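Local structure of apical membrane antigen 1 (Neospora caninum, 4APL) at residues Phe14-Arg25 / Asp371-Ser379. The protein probably serves in host-cell invasion as an apical membrane antigen of the parasite surface, its ectodomain taking part in the moving junction. Residues are numbered along the deposited sequence; the frame is centred on the assembly and turned at random.
Sequences FQTPELKAFLER and DEALQCRSS
Asp371 meets Phe22 through its CB, which sits at the edge of the ring, near its plane, on the CE1 side; ring and carboxylate planes are turned 52° apart. Asp371 OD2 also lies over one face of the Arg25 guanidinium, 4.6 Å from Arg25 NH2. At that distance, and with the oxygen well out of the guanidinium plane so that no N-H points at it, the pair is a nearness of opposite charges and not a salt bridge. Glu372 takes part mainly through its backbone: a water lies within hydrogen-bonding reach of Glu18 OE2 (3.2 Å) and, weakly, of Glu372 O, but it has more acceptors around it than protons, so the two bonds need not both form at once. Glu18 reaches this point with CG anti to its own N (chi1 -161°) and an extended chain beyond, which brings OE2 to 3.6 Å from Ala373 CA.

The nearest pair of CA atoms is Ala373 and Leu19, 5.9 Å apart. The alanine methyl points at the helix and packs obliquely against Phe22, CB to CD1 3.6 Å, while Leu19 CD1 touches Ala373 O. Leu374 approaches the Phe22 ring obliquely from the CE2 side, its CG 3.7 Å from CE2, and the two side chains cross at about a right angle. With CG anti to the backbone N (chi1 -173°), the Phe22 ring reaches Asp371, Ala373 and Leu374. Leu374 CD2 approaches the edge of Phe14, 4.2 Å from CE1, and the leucine also packs on Leu335 of strand 334-338.

Beyond this, Cys376 is tied to Cys400 by a disulfide, and backbone hydrogen bonds join Leu374 to Ile405 and Cys376 to Gly403. The result is largely apolar packing of the N-terminal helix 17-24 against the 3-10 turn 372-374, joining that helix to the disulfide-linked C-terminal part of the AMA1 ectodomain.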
ATOM      1  N   PHE A  14      12.649  12.801 -17.652  1.00 34.02           N
ATOM      2  CA  PHE A  14      12.606  11.896 -16.496  1.00 33.61           C
ATOM      3  C   PHE A  14      13.124  10.519 -16.858  1.00 34.34           C
ATOM      4  O   PHE A  14      13.079   9.608 -16.040  1.00 36.82           O
ATOM      5  CB  PHE A  14      11.181  11.741 -15.962  1.00 31.99           C
ATOM      6  CG  PHE A  14      10.632  12.968 -15.300  1.00 30.98           C
ATOM      7  CD1 PHE A  14      10.865  13.209 -13.959  1.00 31.38           C
ATOM      8  CD2 PHE A  14       9.841  13.855 -16.008  1.00 31.63           C
ATOM      9  CE1 PHE A  14      10.354  14.334 -13.339  1.00 31.57           C
ATOM     10  CE2 PHE A  14       9.320  14.980 -15.401  1.00 32.83           C
ATOM     11  CZ  PHE A  14       9.577  15.220 -14.061  1.00 33.86           C
ATOM     12  N   GLN A  15      13.574  10.352 -18.098  1.00 35.44           N
ATOM     13  CA  GLN A  15      14.125   9.072 -18.522  1.00 36.59           C
ATOM     14  C   GLN A  15      15.612   8.947 -18.176  1.00 37.92           C
ATOM     15  O   GLN A  15      16.234   7.920 -18.435  1.00 42.25           O
ATOM     16  CB  GLN A  15      13.859   8.828 -20.016  1.00 36.17           C
ATOM     17  CG  GLN A  15      13.766   7.356 -20.411  1.00 34.95           C
ATOM     18  CD  GLN A  15      12.689   6.598 -19.648  1.00 34.95           C
ATOM     19  OE1 GLN A  15      11.655   7.153 -19.300  1.00 36.04           O
ATOM     20  NE2 GLN A  15      12.926   5.319 -19.399  1.00 36.56           N
ATOM     21  N   THR A  16      16.173   9.975 -17.551  1.00 39.04           N
ATOM     22  CA  THR A  16      17.529   9.895 -17.027  1.00 40.90           C
ATOM     23  C   THR A  16      17.646   8.698 -16.065  1.00 42.73           C
ATOM     24  O   THR A  16      16.630   8.234 -15.547  1.00 43.33           O
ATOM     25  CB  THR A  16      17.948  11.221 -16.357  1.00 40.97           C
ATOM     26  OG1 THR A  16      19.360  11.387 -16.479  1.00 48.29           O
ATOM     27  CG2 THR A  16      17.594  11.251 -14.892  1.00 40.60           C
ATOM     28  N   PRO A  17      18.870   8.148 -15.882  1.00 44.85           N
ATOM     29  CA  PRO A  17      19.068   7.022 -14.961  1.00 41.43           C
ATOM     30  C   PRO A  17      18.591   7.322 -13.553  1.00 39.02           C
ATOM     31  O   PRO A  17      17.899   6.506 -12.953  1.00 39.11           O
ATOM     32  CB  PRO A  17      20.586   6.838 -14.964  1.00 40.42           C
ATOM     33  CG  PRO A  17      20.991   7.251 -16.336  1.00 39.93           C
ATOM     34  CD  PRO A  17      20.081   8.397 -16.694  1.00 44.80           C
ATOM     35  N   GLU A  18      18.952   8.493 -13.040  1.00 40.17           N
ATOM     36  CA  GLU A  18      18.635   8.859 -11.664  1.00 41.81           C
ATOM     37  C   GLU A  18      17.140   9.113 -11.497  1.00 40.11           C
ATOM     38  O   GLU A  18      16.565   8.824 -10.447  1.00 40.80           O
ATOM     39  CB  GLU A  18      19.432  10.094 -11.249  1.00 44.25           C
ATOM     40  CG  GLU A  18      19.539  10.299  -9.748  1.00 48.84           C
ATOM     41  CD  GLU A  18      20.310  11.557  -9.396  1.00 55.76           C
ATOM     42  OE1 GLU A  18      21.343  11.834 -10.053  1.00 55.62           O
ATOM     43  OE2 GLU A  18      19.886  12.273  -8.460  1.00 57.48           O
ATOM     44  N   LEU A  19      16.522   9.644 -12.546  1.00 36.71           N
ATOM     45  CA  LEU A  19      15.109   9.977 -12.536  1.00 34.18           C
ATOM     46  C   LEU A  19      14.234   8.744 -12.795  1.00 36.10           C
ATOM     47  O   LEU A  19      13.192   8.582 -12.157  1.00 36.62           O
ATOM     48  CB  LEU A  19      14.825  11.074 -13.561  1.00 31.75           C
ATOM     49  CG  LEU A  19      14.212  12.397 -13.087  1.00 31.20           C
ATOM     50  CD1 LEU A  19      14.014  12.458 -11.581  1.00 29.95           C
ATOM     51  CD2 LEU A  19      15.025  13.583 -13.580  1.00 29.06           C
ATOM     52  N   LYS A  20      14.672   7.866 -13.701  1.00 35.86           N
ATOM     53  CA  LYS A  20      13.982   6.592 -13.955  1.00 36.73           C
ATOM     54  C   LYS A  20      13.880   5.696 -12.717  1.00 35.60           C
ATOM     55  O   LYS A  20      12.840   5.095 -12.465  1.00 35.92           O
ATOM     56  CB  LYS A  20      14.633   5.821 -15.106  1.00 40.21           C
ATOM     57  CG  LYS A  20      13.742   4.749 -15.729  1.00 44.72           C
ATOM     58  CD  LYS A  20      14.465   3.943 -16.808  1.00 49.31           C
ATOM     59  CE  LYS A  20      15.608   4.734 -17.444  1.00 52.81           C
ATOM     60  NZ  LYS A  20      16.093   4.162 -18.736  1.00 57.57           N
ATOM     61  N   ALA A  21      14.957   5.597 -11.946  1.00 34.10           N
ATOM     62  CA  ALA A  21      14.896   4.873 -10.681  1.00 33.69           C
ATOM     63  C   ALA A  21      13.892   5.532  -9.738  1.00 33.37           C
ATOM     64  O   ALA A  21      13.165   4.858  -9.017  1.00 35.64           O
ATOM     65  CB  ALA A  21      16.272   4.806 -10.035  1.00 31.54           C
ATOM     66  N   PHE A  22      13.853   6.859  -9.750  1.00 32.34           N
ATOM     67  CA  PHE A  22      12.951   7.596  -8.883  1.00 29.91           C
ATOM     68  C   PHE A  22      11.508   7.247  -9.221  1.00 29.28           C
ATOM     69  O   PHE A  22      10.782   6.716  -8.391  1.00 28.67           O
ATOM     70  CB  PHE A  22      13.183   9.100  -9.030  1.00 28.74           C
ATOM     71  CG  PHE A  22      12.409   9.927  -8.055  1.00 28.14           C
ATOM     72  CD1 PHE A  22      12.771   9.963  -6.716  1.00 27.57           C
ATOM     73  CD2 PHE A  22      11.307  10.666  -8.472  1.00 27.81           C
ATOM     74  CE1 PHE A  22      12.048  10.723  -5.811  1.00 28.64           C
ATOM     75  CE2 PHE A  22      10.587  11.435  -7.573  1.00 27.52           C
ATOM     76  CZ  PHE A  22      10.955  11.460  -6.239  1.00 27.61           C
ATOM     77  N   LEU A  23      11.110   7.518 -10.458  1.00 27.86           N
ATOM     78  CA  LEU A  23       9.774   7.196 -10.916  1.00 26.55           C
ATOM     79  C   LEU A  23       9.427   5.706 -10.742  1.00 27.04           C
ATOM     80  O   LEU A  23       8.331   5.369 -10.298  1.00 26.18           O
ATOM     81  CB  LEU A  23       9.601   7.657 -12.364  1.00 26.29           C
ATOM     82  CG  LEU A  23       9.009   9.063 -12.591  1.00 27.77           C
ATOM     83  CD1 LEU A  23       9.151  10.005 -11.404  1.00 25.81           C
ATOM     84  CD2 LEU A  23       9.575   9.713 -13.842  1.00 27.86           C
ATOM     85  N   GLU A  24      10.389   4.831 -11.029  1.00 28.15           N
ATOM     86  CA  GLU A  24      10.195   3.381 -10.951  1.00 28.39           C
ATOM     87  C   GLU A  24       9.703   2.905  -9.591  1.00 28.45           C
ATOM     88  O   GLU A  24       8.888   1.991  -9.504  1.00 29.42           O
ATOM     89  CB  GLU A  24      11.493   2.655 -11.303  1.00 30.96           C
ATOM     90  CG  GLU A  24      11.361   1.691 -12.473  1.00 33.63           C
ATOM     91  CD  GLU A  24      12.484   1.836 -13.488  1.00 35.05           C
ATOM     92  OE1 GLU A  24      13.645   2.029 -13.063  1.00 36.71           O
ATOM     93  OE2 GLU A  24      12.206   1.752 -14.710  1.00 34.83           O
ATOM     94  N   ARG A  25      10.197   3.525  -8.525  1.00 28.39           N
ATOM     95  CA  ARG A  25       9.739   3.207  -7.176  1.00 28.07           C
ATOM     96  C   ARG A  25       8.249   3.471  -6.886  1.00 26.28           C
ATOM     97  O   ARG A  25       7.734   3.043  -5.855  1.00 24.79           O
ATOM     98  CB  ARG A  25      10.640   3.856  -6.123  1.00 30.93           C
ATOM     99  CG  ARG A  25      10.680   5.370  -6.159  1.00 35.12           C
ATOM    100  CD  ARG A  25      11.925   5.897  -5.453  1.00 38.51           C
ATOM    101  NE  ARG A  25      11.808   5.780  -4.005  1.00 41.00           N
ATOM    102  CZ  ARG A  25      11.027   6.553  -3.250  1.00 44.05           C
ATOM    103  NH1 ARG A  25      10.293   7.519  -3.804  1.00 40.69           N
ATOM    104  NH2 ARG A  25      10.972   6.352  -1.936  1.00 44.38           N
ATOM    105  N   ASP A 371      12.706  13.428  -2.757  1.00 51.31           N
ATOM    106  CA  ASP A 371      14.076  12.915  -2.766  1.00 54.95           C
ATOM    107  C   ASP A 371      15.052  13.809  -3.551  1.00 53.89           C
ATOM    108  O   ASP A 371      14.641  14.704  -4.290  1.00 53.21           O
ATOM    109  CB  ASP A 371      14.114  11.485  -3.326  1.00 56.69           C
ATOM    110  CG  ASP A 371      13.828  10.424  -2.266  1.00 62.11           C
ATOM    111  OD1 ASP A 371      13.002  10.674  -1.363  1.00 62.87           O
ATOM    112  OD2 ASP A 371      14.420   9.324  -2.349  1.00 62.31           O
ATOM    113  N   GLU A 372      16.345  13.529  -3.391  1.00 53.75           N
ATOM    114  CA  GLU A 372      17.433  14.207  -4.107  1.00 49.74           C
ATOM    115  C   GLU A 372      17.303  14.141  -5.638  1.00 45.02           C
ATOM    116  O   GLU A 372      17.876  14.963  -6.355  1.00 43.24           O
ATOM    117  CB  GLU A 372      18.785  13.615  -3.661  1.00 54.59           C
ATOM    118  CG  GLU A 372      20.033  14.336  -4.171  1.00 62.68           C
ATOM    119  CD  GLU A 372      20.362  15.619  -3.407  1.00 71.08           C
ATOM    120  OE1 GLU A 372      19.895  15.790  -2.257  1.00 72.45           O
ATOM    121  OE2 GLU A 372      21.104  16.466  -3.959  1.00 72.38           O
ATOM    122  N   ALA A 373      16.556  13.164  -6.137  1.00 38.83           N
ATOM    123  CA  ALA A 373      16.444  12.957  -7.574  1.00 37.07           C
ATOM    124  C   ALA A 373      15.766  14.135  -8.276  1.00 36.61           C
ATOM    125  O   ALA A 373      16.035  14.422  -9.442  1.00 35.82           O
ATOM    126  CB  ALA A 373      15.694  11.662  -7.859  1.00 35.30           C
ATOM    127  N   LEU A 374      14.876  14.812  -7.561  1.00 37.61           N
ATOM    128  CA  LEU A 374      14.051  15.842  -8.171  1.00 37.27           C
ATOM    129  C   LEU A 374      14.742  17.207  -8.214  1.00 40.67           C
ATOM    130  O   LEU A 374      14.118  18.213  -8.560  1.00 41.93           O
ATOM    131  CB  LEU A 374      12.711  15.943  -7.450  1.00 33.82           C
ATOM    132  CG  LEU A 374      11.602  14.986  -7.886  1.00 33.38           C
ATOM    133  CD1 LEU A 374      10.372  15.177  -7.012  1.00 31.77           C
ATOM    134  CD2 LEU A 374      11.248  15.189  -9.349  1.00 32.61           C
ATOM    135  N   GLN A 375      16.037  17.232  -7.906  1.00 42.15           N
ATOM    136  CA  GLN A 375      16.745  18.486  -7.669  1.00 41.35           C
ATOM    137  C   GLN A 375      17.637  18.916  -8.820  1.00 39.85           C
ATOM    138  O   GLN A 375      18.126  18.091  -9.587  1.00 40.36           O
ATOM    139  CB  GLN A 375      17.552  18.417  -6.381  1.00 43.16           C
ATOM    140  CG  GLN A 375      16.705  18.596  -5.140  1.00 49.54           C
ATOM    141  CD  GLN A 375      17.534  18.580  -3.875  1.00 56.45           C
ATOM    142  OE1 GLN A 375      18.736  18.289  -3.906  1.00 62.54           O
ATOM    143  NE2 GLN A 375      16.899  18.895  -2.749  1.00 55.57           N
ATOM    144  N   CYS A 376      17.852  20.221  -8.921  1.00 37.65           N
ATOM    145  CA  CYS A 376      18.536  20.799 -10.060  1.00 37.45           C
ATOM    146  C   CYS A 376      19.102  22.163  -9.685  1.00 36.81           C
ATOM    147  O   CYS A 376      18.699  22.763  -8.689  1.00 36.13           O
ATOM    148  CB  CYS A 376      17.567  20.933 -11.243  1.00 38.94           C
ATOM    149  SG  CYS A 376      16.068  21.895 -10.891  1.00 45.41           S
ATOM    150  N   ARG A 377      20.049  22.639 -10.482  1.00 37.95           N
ATOM    151  CA  ARG A 377      20.346  24.061 -10.547  1.00 42.49           C
ATOM    152  C   ARG A 377      20.218  24.532 -11.993  1.00 48.19           C
ATOM    153  O   ARG A 377      20.497  23.773 -12.928  1.00 45.69           O
ATOM    154  CB  ARG A 377      21.755  24.345 -10.047  1.00 42.33           C
ATOM    155  CG  ARG A 377      22.052  23.844  -8.650  1.00 40.29           C
ATOM    156  CD  ARG A 377      23.537  24.001  -8.389  1.00 39.97           C
ATOM    157  NE  ARG A 377      23.966  23.346  -7.163  1.00 37.99           N
ATOM    158  CZ  ARG A 377      25.229  23.294  -6.768  1.00 36.71           C
ATOM    159  NH1 ARG A 377      26.167  23.865  -7.507  1.00 37.18           N
ATOM    160  NH2 ARG A 377      25.552  22.676  -5.642  1.00 36.60           N
ATOM    161  N   SER A 378      19.815  25.790 -12.164  1.00 52.84           N
ATOM    162  CA  SER A 378      19.576  26.365 -13.489  1.00 55.24           C
ATOM    163  C   SER A 378      20.849  26.324 -14.333  1.00 56.07           C
ATOM    164  O   SER A 378      20.810  26.005 -15.523  1.00 55.19           O
ATOM    165  CB  SER A 378      19.078  27.808 -13.364  1.00 56.68           C
ATOM    166  OG  SER A 378      18.588  28.065 -12.056  1.00 60.54           O
ATOM    167  N   SER A 379      21.974  26.633 -13.693  1.00 54.78           N
ATOM    168  CA  SER A 379      23.286  26.608 -14.336  1.00 51.64           C
ATOM    169  C   SER A 379      23.640  25.245 -14.948  1.00 50.11           C
ATOM    170  O   SER A 379      24.509  25.162 -15.810  1.00 46.73           O
ATOM    171  CB  SER A 379      24.358  27.011 -13.324  1.00 47.22           C
ATOM    172  OG  SER A 379      23.772  27.300 -12.066  1.00 47.66           O
TER
HETATM  173  O   HOH W   1      21.100  14.890  -7.071  1.00 52.40           O